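Local structure of GTPase activator-like protein (5HIU) at residues Pro384-Ala389 with Asp449-Phe454. The protein probably acts as a GTPase activator as the fungal counterpart of TSC2, this piece being its helical N-terminal part. Numbering follows the deposited sequence.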
loop_
_atom_site.group_PDB
_atom_site.type_symbol
_atom_site.label_atom_id
_atom_site.label_comp_id
_atom_site.label_asym_id
_atom_site.label_seq_id
_atom_site.Cartn_x
_atom_site.Cartn_y
_atom_site.Cartn_z
ATOM N N PRO A 384 -12.839 -11.003 -33.150
ATOM C CA PRO A 384 -13.415 -10.518 -31.905
ATOM C C PRO A 384 -12.694 -9.264 -31.421
ATOM O O PRO A 384 -13.353 -8.248 -31.165
ATOM C CB PRO A 384 -13.229 -11.698 -30.938
ATOM C CG PRO A 384 -13.043 -12.903 -31.813
ATOM C CD PRO A 384 -12.346 -12.391 -33.033
ATOM N N ILE A 385 -11.356 -9.319 -31.358
ATOM C CA ILE A 385 -10.548 -8.188 -30.871
ATOM C C ILE A 385 -10.653 -7.008 -31.794
ATOM O O ILE A 385 -10.762 -5.876 -31.339
ATOM C CB ILE A 385 -9.053 -8.534 -30.700
ATOM C CG1 ILE A 385 -8.901 -9.526 -29.564
ATOM C CG2 ILE A 385 -8.235 -7.297 -30.322
ATOM C CD1 ILE A 385 -7.509 -10.086 -29.398
ATOM N N PHE A 386 -10.620 -7.268 -33.093
ATOM C CA PHE A 386 -10.753 -6.192 -34.068
ATOM C C PHE A 386 -12.107 -5.485 -33.958
ATOM O O PHE A 386 -12.212 -4.300 -34.282
ATOM C CB PHE A 386 -10.543 -6.714 -35.490
ATOM C CG PHE A 386 -9.099 -6.873 -35.879
ATOM C CD1 PHE A 386 -8.171 -5.870 -35.611
ATOM C CD2 PHE A 386 -8.671 -8.012 -36.553
ATOM C CE1 PHE A 386 -6.845 -6.014 -35.982
ATOM C CE2 PHE A 386 -7.347 -8.160 -36.924
ATOM C CZ PHE A 386 -6.430 -7.161 -36.642
ATOM N N ASP A 387 -13.134 -6.205 -33.504
ATOM C CA ASP A 387 -14.469 -5.620 -33.369
ATOM C C ASP A 387 -14.499 -4.652 -32.193
ATOM O O ASP A 387 -15.081 -3.569 -32.305
ATOM C CB ASP A 387 -15.555 -6.703 -33.232
ATOM N N VAL A 388 -13.849 -5.030 -31.085
ATOM C CA VAL A 388 -13.653 -4.110 -29.959
ATOM C C VAL A 388 -12.868 -2.892 -30.426
ATOM O O VAL A 388 -13.276 -1.748 -30.204
ATOM C CB VAL A 388 -12.884 -4.738 -28.782
ATOM C CG1 VAL A 388 -12.641 -3.688 -27.704
ATOM C CG2 VAL A 388 -13.637 -5.920 -28.184
ATOM N N ALA A 389 -11.741 -3.142 -31.078
ATOM C CA ALA A 389 -10.881 -2.062 -31.517
ATOM C C ALA A 389 -11.670 -1.010 -32.247
ATOM O O ALA A 389 -11.458 0.176 -32.024
ATOM C CB ALA A 389 -9.773 -2.587 -32.408
ATOM N N ASP A 449 -7.022 -12.265 -43.210
ATOM C CA ASP A 449 -8.338 -11.863 -43.735
ATOM C C ASP A 449 -9.110 -11.074 -42.674
ATOM O O ASP A 449 -9.819 -10.121 -43.006
ATOM C CB ASP A 449 -9.153 -13.066 -44.234
ATOM N N ASP A 450 -8.966 -11.469 -41.406
ATOM C CA ASP A 450 -9.502 -10.674 -40.287
ATOM C C ASP A 450 -8.782 -9.323 -40.201
ATOM O O ASP A 450 -9.425 -8.284 -39.999
ATOM C CB ASP A 450 -9.414 -11.435 -38.956
ATOM C CG ASP A 450 -10.638 -12.329 -38.699
ATOM O OD1 ASP A 450 -11.605 -12.283 -39.505
ATOM O OD2 ASP A 450 -10.634 -13.066 -37.675
ATOM N N CYS A 451 -7.458 -9.335 -40.378
ATOM C CA CYS A 451 -6.693 -8.094 -40.461
ATOM C C CYS A 451 -7.308 -7.183 -41.505
ATOM O O CYS A 451 -7.612 -6.015 -41.253
ATOM C CB CYS A 451 -5.234 -8.359 -40.825
ATOM S SG CYS A 451 -4.174 -8.819 -39.446
ATOM N N MET A 452 -7.514 -7.744 -42.682
ATOM C CA MET A 452 -7.970 -6.967 -43.819
ATOM C C MET A 452 -9.368 -6.396 -43.643
ATOM O O MET A 452 -9.599 -5.229 -43.956
ATOM C CB MET A 452 -7.886 -7.823 -45.070
ATOM C CG MET A 452 -6.503 -7.791 -45.695
ATOM S SD MET A 452 -6.391 -6.491 -46.949
ATOM C CE MET A 452 -4.732 -5.886 -46.697
ATOM N N LYS A 453 -10.295 -7.206 -43.144
ATOM C CA LYS A 453 -11.654 -6.731 -42.900
ATOM C C LYS A 453 -11.646 -5.554 -41.927
ATOM O O LYS A 453 -12.349 -4.557 -42.141
ATOM C CB LYS A 453 -12.529 -7.861 -42.370
ATOM C CG LYS A 453 -12.856 -8.896 -43.430
ATOM C CD LYS A 453 -13.588 -10.086 -42.838
ATOM C CE LYS A 453 -13.730 -11.213 -43.851
ATOM N NZ LYS A 453 -14.408 -12.401 -43.260
ATOM N N PHE A 454 -10.828 -5.668 -40.879
ATOM C CA PHE A 454 -10.682 -4.599 -39.895
ATOM C C PHE A 454 -10.234 -3.270 -40.525
ATOM O O PHE A 454 -10.828 -2.228 -40.248
ATOM C CB PHE A 454 -9.728 -5.008 -38.757
ATOM C CG PHE A 454 -9.219 -3.841 -37.959
ATOM C CD1 PHE A 454 -10.012 -3.243 -36.995
ATOM C CD2 PHE A 454 -7.965 -3.310 -38.205
ATOM C CE1 PHE A 454 -9.554 -2.151 -36.278
ATOM C CE2 PHE A 454 -7.503 -2.221 -37.491
ATOM C CZ PHE A 454 -8.297 -1.640 -36.529
#
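OD2 of D450, whose CB and backbone oxygen lie against the ring of F386, is gripped by two backbone N-H groups at the start of helix 383-391, those of W382 and E383, both through weak hydrogen bonds. The backbone oxygen of D450 comes within 3.5 Å of CD2 of F386. One helical turn later, F454 covers one face of the same ring with its CB, 3.8 Å from the centroid and displaced toward the rim. The two aromatic rings form an offset stack with planes at 18°, although the side chains cross at about a right angle. Their centroids are 4.5 Å apart. With CG anti to the backbone N (chi1 163°), the F454 ring is carried past the F386 ring, and CE1 of F454 lies 3.9 Å from CB of A389. F386 and F454 belong to helices 383-391 and 448-459, which run in nearly the same direction, their local axes 16° apart, near the C-terminal end of this N-terminal fragment, an elongated alpha-solenoid. Helix 423-441 packs against this pair through V434 on F386 and I431 on F454, while the ring of F366 also meets that of F386, the two planes nearly parallel. At the edge of the F386 ring, SG of C451 makes a sulfur-aromatic contact, 4.0 Å from CZ. CE2 of F386 rests 3.6 Å from CA of C451.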